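Local coordinates for protein Cap5O (Staphylococcus aureus, PDB 3OJO) that binds NAD and acts as a UDP-N-acetyl-mannosamine dehydrogenase involved in the biosynthesis of capsular polysaccharide, at residues G53-S56 with L62-V65; M29-G34 with E67-S72; V224-A229 with E293-M298; N219-V224 with N257-G262. All coordinates share one frame; numbering follows the deposited sequence.

Contact 1: G53-S56 with L62-V65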
loop_
_atom_site.group_PDB
_atom_site.type_symbol
_atom_site.label_atom_id
_atom_site.label_comp_id
_atom_site.label_asym_id
_atom_site.label_seq_id
_atom_site.Cartn_x
_atom_site.Cartn_y
_atom_site.Cartn_z
ATOM N N GLY B 53 -9.888 44.444 -9.631
ATOM C CA GLY B 53 -9.768 43.722 -10.889
ATOM C C GLY B 53 -8.683 42.680 -11.019
ATOM O O GLY B 53 -8.574 42.051 -12.071
ATOM N N GLN B 54 -7.888 42.470 -9.972
ATOM C CA GLN B 54 -6.808 41.481 -9.999
ATOM C C GLN B 54 -7.169 40.188 -9.263
ATOM O O GLN B 54 -7.782 40.238 -8.192
ATOM C CB GLN B 54 -5.523 42.065 -9.405
ATOM C CG GLN B 54 -4.885 43.192 -10.225
ATOM C CD GLN B 54 -3.477 43.482 -9.757
ATOM O OE1 GLN B 54 -3.206 43.689 -8.562
ATOM N NE2 GLN B 54 -2.543 43.501 -10.697
ATOM N N ILE B 55 -6.772 39.024 -9.825
ATOM C CA ILE B 55 -6.982 37.734 -9.165
ATOM C C ILE B 55 -6.065 37.651 -7.941
ATOM O O ILE B 55 -4.958 38.188 -7.959
ATOM C CB ILE B 55 -6.847 36.484 -10.082
ATOM C CG1 ILE B 55 -5.515 36.438 -10.862
ATOM C CG2 ILE B 55 -8.061 36.311 -10.969
ATOM C CD1 ILE B 55 -5.195 35.087 -11.540
ATOM N N SER B 56 -6.560 37.012 -6.866
ATOM C CA SER B 56 -5.848 36.852 -5.603
ATOM C C SER B 56 -4.942 35.601 -5.597
ATOM O O SER B 56 -4.219 35.384 -4.627
ATOM C CB SER B 56 -6.849 36.803 -4.457
ATOM O OG SER B 56 -7.791 35.766 -4.679
ATOM N N LEU B 62 -5.822 32.827 -15.943
ATOM C CA LEU B 62 -7.010 33.093 -15.125
ATOM C C LEU B 62 -7.383 34.562 -15.072
ATOM O O LEU B 62 -8.573 34.884 -15.157
ATOM C CB LEU B 62 -6.906 32.460 -13.719
ATOM C CG LEU B 62 -8.216 32.336 -12.918
ATOM C CD1 LEU B 62 -9.108 31.220 -13.460
ATOM C CD2 LEU B 62 -7.943 32.123 -11.418
ATOM N N GLN B 63 -6.380 35.451 -14.973
ATOM C CA GLN B 63 -6.566 36.913 -14.945
ATOM C C GLN B 63 -7.427 37.392 -16.121
ATOM O O GLN B 63 -8.326 38.212 -15.924
ATOM C CB GLN B 63 -5.198 37.619 -14.958
ATOM C CG GLN B 63 -5.248 39.145 -14.918
ATOM C CD GLN B 63 -5.883 39.699 -13.669
ATOM O OE1 GLN B 63 -6.975 40.260 -13.718
ATOM N NE2 GLN B 63 -5.206 39.562 -12.529
ATOM N N GLU B 64 -7.173 36.829 -17.331
ATOM C CA GLU B 64 -7.878 37.095 -18.584
ATOM C C GLU B 64 -9.341 36.686 -18.486
ATOM O O GLU B 64 -10.212 37.433 -18.916
ATOM C CB GLU B 64 -7.209 36.259 -19.678
ATOM C CG GLU B 64 -7.384 36.739 -21.107
ATOM C CD GLU B 64 -6.402 36.110 -22.079
ATOM O OE1 GLU B 64 -5.355 35.584 -21.627
ATOM O OE2 GLU B 64 -6.694 36.125 -23.296
ATOM N N VAL B 65 -9.610 35.496 -17.918
ATOM C CA VAL B 65 -10.960 34.941 -17.741
ATOM C C VAL B 65 -11.699 35.765 -16.705
ATOM O O VAL B 65 -12.862 36.123 -16.929
ATOM C CB VAL B 65 -10.946 33.431 -17.381
ATOM C CG1 VAL B 65 -12.337 32.827 -17.527
ATOM C CG2 VAL B 65 -9.947 32.665 -18.241
#
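The amide end of Q63, near the start of helix 62-71, comes close to the backbone of G53-I55. The evidence lies in the amide carbon, whose position does not depend on how the group is turned: CD of Q63 is 3.9 Å from O of G53 and 4.0 Å from N of I55. Which amide atom faces which loop atom is not settled. The chain gets there by leaving CG opposite the backbone N (chi1 -179°) and then bending at chi2 (62°), which turns the amide back toward the loop.

Beneath the amide, I55 makes the apolar half of the contact. Its CG1 sits between the backbone N and the carbonyl carbon (chi1 53°), and CD1 of I55 thereby reaches the start of the helix, 3.8 Å from CB of L62 and 4.0 Å from CD2 of the same leucine. CD1 of I55 also lies 3.6 Å from N of Q63. I55 and L62 are both buried; I55 rests in addition on L24 of helix 23-32, while L62 packs on L170 of helix 169-175.

G53, with positive phi, is the C-prime residue of a Schellman motif that ends helix 44-51, its N bonded to O of L50 and N of Q54 to O of K49. The loop that follows this turn leads into helix 62-71 of the Rossmann-type NAD-binding domain, where the L62 side chain is about 11 Å from the bound NAD.

Contact 2: M29-G34 with E67-S72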
loop_
_atom_site.group_PDB
_atom_site.type_symbol
_atom_site.label_atom_id
_atom_site.label_comp_id
_atom_site.label_asym_id
_atom_site.label_seq_id
_atom_site.Cartn_x
_atom_site.Cartn_y
_atom_site.Cartn_z
ATOM N N MET B 29 -15.607 30.046 -13.139
ATOM C CA MET B 29 -16.166 29.025 -14.009
ATOM C C MET B 29 -17.701 29.072 -14.167
ATOM O O MET B 29 -18.194 29.035 -15.297
ATOM C CB MET B 29 -15.689 27.642 -13.573
ATOM C CG MET B 29 -15.899 26.583 -14.628
ATOM S SD MET B 29 -15.313 27.017 -16.296
ATOM C CE MET B 29 -13.776 26.328 -16.282
ATOM N N PHE B 30 -18.452 29.152 -13.054
ATOM C CA PHE B 30 -19.910 29.223 -13.106
ATOM C C PHE B 30 -20.387 30.540 -13.735
ATOM O O PHE B 30 -21.350 30.526 -14.507
ATOM C CB PHE B 30 -20.512 29.062 -11.711
ATOM C CG PHE B 30 -20.555 27.647 -11.181
ATOM C CD1 PHE B 30 -21.575 26.774 -11.560
ATOM C CD2 PHE B 30 -19.642 27.218 -10.225
ATOM C CE1 PHE B 30 -21.659 25.488 -11.005
ATOM C CE2 PHE B 30 -19.732 25.940 -9.671
ATOM C CZ PHE B 30 -20.733 25.082 -10.068
ATOM N N ALA B 31 -19.692 31.665 -13.415
ATOM C CA ALA B 31 -19.974 33.005 -13.934
ATOM C C ALA B 31 -19.712 33.086 -15.440
ATOM O O ALA B 31 -20.427 33.800 -16.144
ATOM C CB ALA B 31 -19.150 34.040 -13.192
ATOM N N LYS B 32 -18.705 32.330 -15.929
ATOM C CA LYS B 32 -18.317 32.207 -17.341
ATOM C C LYS B 32 -19.464 31.557 -18.145
ATOM O O LYS B 32 -19.551 31.750 -19.359
ATOM C CB LYS B 32 -17.040 31.341 -17.451
ATOM C CG LYS B 32 -16.334 31.390 -18.796
ATOM C CD LYS B 32 -15.309 30.273 -18.943
ATOM C CE LYS B 32 -14.771 30.174 -20.357
ATOM N NZ LYS B 32 -13.741 31.207 -20.644
ATOM N N HIS B 33 -20.333 30.792 -17.451
ATOM C CA HIS B 33 -21.464 30.055 -18.018
ATOM C C HIS B 33 -22.850 30.705 -17.747
ATOM O O HIS B 33 -23.891 30.059 -17.920
ATOM C CB HIS B 33 -21.386 28.569 -17.596
ATOM C CG HIS B 33 -20.228 27.844 -18.215
ATOM N ND1 HIS B 33 -20.405 26.982 -19.276
ATOM C CD2 HIS B 33 -18.906 27.918 -17.934
ATOM C CE1 HIS B 33 -19.194 26.559 -19.606
ATOM N NE2 HIS B 33 -18.261 27.093 -18.824
ATOM N N GLY B 34 -22.835 31.986 -17.367
ATOM C CA GLY B 34 -24.035 32.786 -17.145
ATOM C C GLY B 34 -24.685 32.771 -15.776
ATOM O O GLY B 34 -25.752 33.379 -15.602
ATOM N N GLU B 67 -11.144 38.926 -15.891
ATOM C CA GLU B 67 -11.416 40.233 -16.503
ATOM C C GLU B 67 -12.710 40.227 -17.313
ATOM O O GLU B 67 -13.483 41.172 -17.186
ATOM C CB GLU B 67 -10.239 40.705 -17.362
ATOM C CG GLU B 67 -9.121 41.353 -16.559
ATOM C CD GLU B 67 -7.796 41.577 -17.259
ATOM O OE1 GLU B 67 -7.654 41.192 -18.442
ATOM O OE2 GLU B 67 -6.891 42.149 -16.612
ATOM N N GLU B 68 -12.977 39.151 -18.085
ATOM C CA GLU B 68 -14.211 38.987 -18.875
ATOM C C GLU B 68 -15.444 38.889 -17.972
ATOM O O GLU B 68 -16.440 39.570 -18.191
ATOM C CB GLU B 68 -14.150 37.710 -19.743
ATOM C CG GLU B 68 -13.056 37.676 -20.798
ATOM C CD GLU B 68 -13.156 36.479 -21.725
ATOM O OE1 GLU B 68 -12.759 35.364 -21.313
ATOM O OE2 GLU B 68 -13.649 36.655 -22.864
ATOM N N VAL B 69 -15.361 38.017 -16.977
ATOM C CA VAL B 69 -16.397 37.675 -16.004
ATOM C C VAL B 69 -16.735 38.828 -15.039
ATOM O O VAL B 69 -17.900 38.999 -14.666
ATOM C CB VAL B 69 -15.975 36.335 -15.323
ATOM C CG1 VAL B 69 -16.362 36.254 -13.862
ATOM C CG2 VAL B 69 -16.519 35.145 -16.097
ATOM N N LEU B 70 -15.722 39.619 -14.646
ATOM C CA LEU B 70 -15.911 40.763 -13.745
ATOM C C LEU B 70 -16.663 41.874 -14.500
ATOM O O LEU B 70 -17.627 42.430 -13.964
ATOM C CB LEU B 70 -14.537 41.224 -13.224
ATOM C CG LEU B 70 -14.387 42.468 -12.340
ATOM C CD1 LEU B 70 -15.052 42.318 -10.970
ATOM C CD2 LEU B 70 -12.948 42.714 -12.090
ATOM N N SER B 71 -16.275 42.116 -15.775
ATOM C CA SER B 71 -16.883 43.114 -16.664
ATOM C C SER B 71 -18.331 42.781 -17.058
ATOM O O SER B 71 -19.137 43.705 -17.253
ATOM C CB SER B 71 -16.016 43.360 -17.899
ATOM O OG SER B 71 -15.523 42.183 -18.518
ATOM N N SER B 72 -18.667 41.477 -17.156
ATOM C CA SER B 72 -20.021 41.029 -17.505
ATOM C C SER B 72 -21.021 41.210 -16.341
ATOM O O SER B 72 -22.230 41.091 -16.545
ATOM C CB SER B 72 -20.009 39.586 -18.015
ATOM O OG SER B 72 -19.764 38.627 -16.997
#
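E68 is the first residue of 67-72 to face helix 23-32, and it meets K32. OE1 of E68 stops 4.3 Å from NZ of K32, too far for a salt bridge; any attraction between these exposed opposite charges is probably modest. One residue on, V69 carries the apolar contact, its CA lying 5.9 Å from CA of K32. The two methyls divide the work: CG1 of V69 meets the A31 side chain, 3.6 Å from its CB, whereas CG2 of V69 lies against the K32 backbone, 3.6 Å from N of K32. So near an approach of the backbones is consistent with the small side chain of A31.

S72, at the far end, bends back on its own chain: its OG donates to O of V69 at 3.0 Å, from 39° out of the carbonyl plane. Across from it, helix 23-32 terminates in a Schellman motif with G34 as the C-prime residue, N of G34 bonding O of A31 and N of V35 bonding O of F30.

Strand 75-78 meets both helices here, since A31 and V69 each touch L75. Helix 23-32 is also flanked through M29 by helix 169-175 and through F30 by helix 185-195, and the F30 and F198 rings pair edge-to-face.

Contact 3: V224-A229 with E293-M298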
loop_
_atom_site.group_PDB
_atom_site.type_symbol
_atom_site.label_atom_id
_atom_site.label_comp_id
_atom_site.label_asym_id
_atom_site.label_seq_id
_atom_site.Cartn_x
_atom_site.Cartn_y
_atom_site.Cartn_z
ATOM N N VAL B 224 0.507 5.444 3.859
ATOM C CA VAL B 224 0.922 4.150 4.371
ATOM C C VAL B 224 2.002 3.546 3.437
ATOM O O VAL B 224 2.991 2.952 3.917
ATOM C CB VAL B 224 -0.313 3.220 4.568
ATOM C CG1 VAL B 224 0.121 1.777 4.869
ATOM C CG2 VAL B 224 -1.260 3.734 5.675
ATOM N N ASN B 225 1.814 3.710 2.103
ATOM C CA ASN B 225 2.754 3.191 1.117
ATOM C C ASN B 225 4.089 3.963 1.067
ATOM O O ASN B 225 5.159 3.359 0.889
ATOM C CB ASN B 225 2.095 3.013 -0.231
ATOM C CG ASN B 225 1.380 1.702 -0.304
ATOM O OD1 ASN B 225 0.178 1.609 -0.065
ATOM N ND2 ASN B 225 2.131 0.638 -0.496
ATOM N N ILE B 226 4.018 5.281 1.296
ATOM C CA ILE B 226 5.190 6.137 1.386
ATOM C C ILE B 226 5.943 5.759 2.670
ATOM O O ILE B 226 7.155 5.603 2.618
ATOM C CB ILE B 226 4.843 7.643 1.277
ATOM C CG1 ILE B 226 4.416 7.986 -0.183
ATOM C CG2 ILE B 226 6.035 8.503 1.732
ATOM C CD1 ILE B 226 3.937 9.505 -0.388
ATOM N N ALA B 227 5.216 5.545 3.793
ATOM C CA ALA B 227 5.778 5.085 5.077
ATOM C C ALA B 227 6.530 3.753 4.867
ATOM O O ALA B 227 7.646 3.595 5.361
ATOM C CB ALA B 227 4.663 4.902 6.098
ATOM N N LEU B 228 5.939 2.830 4.094
ATOM C CA LEU B 228 6.566 1.549 3.763
ATOM C C LEU B 228 7.913 1.726 3.051
ATOM O O LEU B 228 8.898 1.121 3.450
ATOM C CB LEU B 228 5.596 0.656 2.974
ATOM C CG LEU B 228 6.152 -0.694 2.472
ATOM C CD1 LEU B 228 6.722 -1.516 3.614
ATOM C CD2 LEU B 228 5.093 -1.456 1.768
ATOM N N ALA B 229 7.946 2.591 2.035
ATOM C CA ALA B 229 9.120 2.957 1.252
ATOM C C ALA B 229 10.186 3.572 2.151
ATOM O O ALA B 229 11.340 3.152 2.096
ATOM C CB ALA B 229 8.720 3.928 0.155
ATOM N N GLU B 293 3.735 8.170 11.962
ATOM C CA GLU B 293 4.905 8.196 12.838
ATOM C C GLU B 293 6.188 8.080 12.028
ATOM O O GLU B 293 7.116 8.862 12.266
ATOM C CB GLU B 293 4.838 7.072 13.886
ATOM C CG GLU B 293 3.843 7.328 15.018
ATOM C CD GLU B 293 3.471 6.162 15.925
ATOM O OE1 GLU B 293 2.511 6.321 16.713
ATOM O OE2 GLU B 293 4.138 5.101 15.864
ATOM N N ILE B 294 6.224 7.130 11.040
ATOM C CA ILE B 294 7.359 6.886 10.145
ATOM C C ILE B 294 7.596 8.101 9.279
ATOM O O ILE B 294 8.723 8.584 9.221
ATOM C CB ILE B 294 7.243 5.548 9.336
ATOM C CG1 ILE B 294 7.223 4.324 10.274
ATOM C CG2 ILE B 294 8.372 5.393 8.321
ATOM C CD1 ILE B 294 6.415 3.186 9.764
ATOM N N ASN B 295 6.530 8.645 8.678
ATOM C CA ASN B 295 6.618 9.838 7.833
ATOM C C ASN B 295 7.064 11.094 8.579
ATOM O O ASN B 295 7.834 11.895 8.026
ATOM C CB ASN B 295 5.354 10.050 6.997
ATOM C CG ASN B 295 5.136 8.958 5.973
ATOM O OD1 ASN B 295 6.069 8.297 5.509
ATOM N ND2 ASN B 295 3.896 8.729 5.600
ATOM N N ASN B 296 6.640 11.217 9.851
ATOM C CA ASN B 296 7.019 12.318 10.739
ATOM C C ASN B 296 8.489 12.231 11.160
ATOM O O ASN B 296 9.090 13.262 11.464
ATOM C CB ASN B 296 6.132 12.336 11.998
ATOM C CG ASN B 296 4.729 12.852 11.788
ATOM O OD1 ASN B 296 4.410 13.564 10.823
ATOM N ND2 ASN B 296 3.850 12.485 12.684
ATOM N N SER B 297 9.056 11.008 11.206
ATOM C CA SER B 297 10.438 10.762 11.620
ATOM C C SER B 297 11.474 11.011 10.509
ATOM O O SER B 297 12.673 11.029 10.808
ATOM C CB SER B 297 10.571 9.335 12.153
ATOM O OG SER B 297 10.625 8.397 11.085
ATOM N N MET B 298 11.030 11.146 9.231
ATOM C CA MET B 298 11.927 11.366 8.094
ATOM C C MET B 298 12.706 12.671 8.155
ATOM O O MET B 298 13.930 12.606 7.999
ATOM C CB MET B 298 11.282 11.104 6.739
ATOM C CG MET B 298 10.847 9.680 6.549
ATOM S SD MET B 298 12.119 8.428 6.851
ATOM C CE MET B 298 13.188 8.703 5.433
#
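A227 and I294 supply the apolar part of this buried helix crossing. CB of A227 and CB of I294 are 4.2 Å apart. CG2 of I294 presses on the helix backbone, 3.5 Å from O of A227. Such proximity is consistent with the small side chain of A227: the axes of the two short segments pass 8.8 Å apart at 56°, and CA of A227 is only 5.6 Å from CA of N295.

The polar group at the interface is the amide of N295, swung over A227 with CG opposite its own carbonyl carbon (chi1 -66°). OD1 of N295 lies 3.3 Å from CA of A227 and 3.8 Å from CG2 of I226, the asparagine and isoleucine side chains crossing at about a right angle. No hydrogen bond joins the two segments. Instead ND2 of N295 bonds O of D223, one residue before V224, and probably also OD1 of D223.

Within 293-298, OG of S297 donates to O of I294 at 2.7 Å and also pairs with K234. On another flank of helix 208-238, N225 bonds N225 of the second subunit.

The chemistry implies close van der Waals packing round one anchored amide: the D223 acceptors help to fix N295, whose oxygen is held over the alanine.

Contact 4: N219-V224 with N257-G262. With PDC (pyridine-2,6-dicarboxylic acid), chain L; PDC (pyridine-2,6-dicarboxylic acid), chain I.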
loop_
_atom_site.group_PDB
_atom_site.type_symbol
_atom_site.label_atom_id
_atom_site.label_comp_id
_atom_site.label_asym_id
_atom_site.label_seq_id
_atom_site.Cartn_x
_atom_site.Cartn_y
_atom_site.Cartn_z
ATOM N N ASN B 219 -5.710 9.265 0.082
ATOM C CA ASN B 219 -4.661 9.919 0.836
ATOM C C ASN B 219 -3.905 8.957 1.746
ATOM O O ASN B 219 -2.687 9.089 1.905
ATOM C CB ASN B 219 -5.253 11.070 1.639
ATOM C CG ASN B 219 -5.656 12.267 0.815
ATOM O OD1 ASN B 219 -5.565 12.262 -0.408
ATOM N ND2 ASN B 219 -6.134 13.325 1.474
ATOM N N THR B 220 -4.641 8.029 2.363
ATOM C CA THR B 220 -4.205 6.992 3.297
ATOM C C THR B 220 -3.392 5.891 2.598
ATOM O O THR B 220 -2.321 5.525 3.098
ATOM C CB THR B 220 -5.427 6.472 4.034
ATOM O OG1 THR B 220 -5.993 7.568 4.750
ATOM C CG2 THR B 220 -5.099 5.372 4.985
ATOM N N TYR B 221 -3.882 5.380 1.444
ATOM C CA TYR B 221 -3.149 4.398 0.663
ATOM C C TYR B 221 -1.792 4.973 0.331
ATOM O O TYR B 221 -0.779 4.294 0.461
ATOM C CB TYR B 221 -3.892 4.013 -0.636
ATOM C CG TYR B 221 -3.051 3.181 -1.588
ATOM C CD1 TYR B 221 -2.924 1.806 -1.419
ATOM C CD2 TYR B 221 -2.363 3.774 -2.640
ATOM C CE1 TYR B 221 -2.140 1.040 -2.292
ATOM C CE2 TYR B 221 -1.582 3.026 -3.511
ATOM C CZ TYR B 221 -1.456 1.662 -3.324
ATOM O OH TYR B 221 -0.677 0.931 -4.185
ATOM N N ARG B 222 -1.779 6.242 -0.085
ATOM C CA ARG B 222 -0.559 6.956 -0.444
ATOM C C ARG B 222 0.376 7.174 0.760
ATOM O O ARG B 222 1.566 7.005 0.601
ATOM C CB ARG B 222 -0.913 8.260 -1.175
ATOM C CG ARG B 222 0.303 9.076 -1.578
ATOM C CD ARG B 222 -0.038 10.407 -2.218
ATOM N NE ARG B 222 1.139 11.278 -2.303
ATOM C CZ ARG B 222 2.159 11.126 -3.154
ATOM N NH1 ARG B 222 2.169 10.115 -4.021
ATOM N NH2 ARG B 222 3.183 11.969 -3.128
ATOM N N ASP B 223 -0.156 7.504 1.953
ATOM C CA ASP B 223 0.657 7.777 3.136
ATOM C C ASP B 223 1.294 6.526 3.712
ATOM O O ASP B 223 2.480 6.544 4.009
ATOM C CB ASP B 223 -0.150 8.557 4.200
ATOM C CG ASP B 223 0.696 9.202 5.288
ATOM O OD1 ASP B 223 1.340 10.221 5.010
ATOM O OD2 ASP B 223 0.692 8.696 6.417
ATOM N N VAL B 224 0.507 5.444 3.859
ATOM C CA VAL B 224 0.922 4.150 4.371
ATOM C C VAL B 224 2.002 3.546 3.437
ATOM O O VAL B 224 2.991 2.952 3.917
ATOM C CB VAL B 224 -0.313 3.220 4.568
ATOM C CG1 VAL B 224 0.121 1.777 4.869
ATOM C CG2 VAL B 224 -1.260 3.734 5.675
ATOM N N ASN B 257 3.363 -2.418 -6.041
ATOM C CA ASN B 257 3.536 -1.033 -6.452
ATOM C C ASN B 257 4.171 -0.184 -5.359
ATOM O O ASN B 257 3.610 0.834 -4.958
ATOM C CB ASN B 257 2.184 -0.436 -6.947
ATOM C CG ASN B 257 1.325 -1.366 -7.782
ATOM O OD1 ASN B 257 1.554 -1.558 -8.989
ATOM N ND2 ASN B 257 0.343 -2.010 -7.133
ATOM N N ILE B 258 5.357 -0.587 -4.887
ATOM C CA ILE B 258 6.088 0.126 -3.817
ATOM C C ILE B 258 6.392 1.561 -4.221
ATOM O O ILE B 258 6.843 1.826 -5.335
ATOM C CB ILE B 258 7.326 -0.668 -3.296
ATOM C CG1 ILE B 258 6.892 -2.061 -2.821
ATOM C CG2 ILE B 258 8.046 0.081 -2.171
ATOM C CD1 ILE B 258 7.919 -3.108 -2.838
ATOM N N HIS B 259 6.072 2.486 -3.339
ATOM C CA HIS B 259 6.240 3.902 -3.622
ATOM C C HIS B 259 7.686 4.371 -3.465
ATOM O O HIS B 259 8.566 3.599 -3.091
ATOM C CB HIS B 259 5.238 4.751 -2.792
ATOM C CG HIS B 259 3.790 4.467 -3.086
ATOM N ND1 HIS B 259 2.803 5.420 -2.839
ATOM C CD2 HIS B 259 3.203 3.356 -3.602
ATOM C CE1 HIS B 259 1.663 4.852 -3.210
ATOM N NE2 HIS B 259 1.852 3.602 -3.655
ATOM N N GLN B 260 7.926 5.645 -3.781
ATOM C CA GLN B 260 9.232 6.276 -3.664
ATOM C C GLN B 260 9.430 6.863 -2.266
ATOM O O GLN B 260 8.514 7.477 -1.711
ATOM C CB GLN B 260 9.419 7.377 -4.730
ATOM C CG GLN B 260 9.661 6.861 -6.146
ATOM C CD GLN B 260 10.893 5.982 -6.261
ATOM O OE1 GLN B 260 10.786 4.774 -6.477
ATOM N NE2 GLN B 260 12.080 6.566 -6.084
ATOM N N PRO B 261 10.626 6.676 -1.671
ATOM C CA PRO B 261 10.889 7.302 -0.363
ATOM C C PRO B 261 11.193 8.795 -0.544
ATOM O O PRO B 261 11.393 9.262 -1.680
ATOM C CB PRO B 261 12.107 6.546 0.158
ATOM C CG PRO B 261 12.801 6.032 -1.080
ATOM C CD PRO B 261 11.815 5.967 -2.195
ATOM N N GLY B 262 11.223 9.530 0.565
ATOM C CA GLY B 262 11.480 10.964 0.537
ATOM C C GLY B 262 11.803 11.572 1.886
ATOM O O GLY B 262 12.047 10.863 2.860
HETATM N N1 PDC L . -2.965 11.865 -5.015
HETATM C C2 PDC L . -2.256 10.745 -5.191
HETATM C C3 PDC L . -2.628 9.632 -4.440
HETATM C C4 PDC L . -3.688 9.811 -3.513
HETATM C C5 PDC L . -4.374 11.034 -3.405
HETATM C C6 PDC L . -3.969 12.054 -4.216
HETATM C C7 PDC L . -1.159 10.808 -6.210
HETATM O O1 PDC L . -0.480 9.831 -6.464
HETATM O O2 PDC L . -0.960 12.001 -6.856
HETATM C C8 PDC L . -4.562 13.401 -4.287
HETATM O O3 PDC L . -5.541 13.727 -3.613
HETATM O O4 PDC L . -4.000 14.277 -5.149
HETATM N N1 PDC I . -0.175 14.496 -7.247
HETATM C C2 PDC I . 0.462 14.503 -6.025
HETATM C C3 PDC I . 1.887 14.588 -5.892
HETATM C C4 PDC I . 2.636 14.658 -7.078
HETATM C C5 PDC I . 1.935 14.669 -8.312
HETATM C C6 PDC I . 0.511 14.587 -8.395
HETATM C C7 PDC I . -0.360 14.410 -4.829
HETATM O O1 PDC I . 0.115 14.433 -3.684
HETATM O O2 PDC I . -1.668 14.363 -5.081
HETATM C C8 PDC I . -0.172 14.546 -9.749
HETATM O O3 PDC I . 0.415 14.609 -10.798
HETATM O O4 PDC I . -1.483 14.446 -9.913
#
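H259 projects from its loop onto helix 208-238, where the edge of its imidazole meets Y221. NE2 of H259 is 3.5 Å from CE2 of Y221, near the imidazole plane. The two rings form an oblique pair, with centroids 5.3 Å apart and planes at 66°. Y221 reaches the histidine because its CG stands opposite the backbone N (chi1 170°), which sends the phenol out from the helix toward the loop. Past the imidazole, the end of the phenol touches N257, OH of Y221 lying 4.2 Å from CB of N257.

The polar end of Y221 looks to the second subunit: its OH bonds both OH of Y221 and ND2 of N257 there. The loop-helix contact is thus part of the dimer interface built on the long helix of the central domain, as in other UDP-glucose/GDP-mannose dehydrogenases. H259 is further bedded on N225 and I226, in the next turn of that helix.

R222 takes the neighbouring flank. Its backbone O is 4.0 Å from ND1 of H259, while its side chain, extended from CG to NE, runs away past two bound pyridine-2,6-dicarboxylates. CD of R222 lies 3.5 Å from ring atom C3 of the chain L ligand; O1 of the chain I ligand sits over one face of the guanidinium, 3.6 Å from NE of R222. These anions would probably favour the positive charge there. N219, whose OD1 is 3.5 Å from C5 of the chain L molecule, lines a pyridine-2,6-dicarboxylate site with R222, R163 and E218.

In the fold
From the N terminus, helix 23-32 opens contact 2, whose loop closes only at 67-72. Contact 1 is nested inside that loop, joining 53-56 to 62-65 across five residues, and both contacts use helix 62-71; G53 packs on L70 and V65 on K32. Together they tie helix 62-71 to helix 23-32 and to the loop after helix 44-51. Much later, helix 208-238 opens contact 4 and then contact 3, the two sharing V224. Contact 4 closes first, at loop 257-262, and contact 3 at helix 286-312, so their loops cross. This central-domain pair, which also touches the second subunit, lies across the chain's centre from contacts 1 and 2, the centres of contacts 2 and 3 being 44 Å apart.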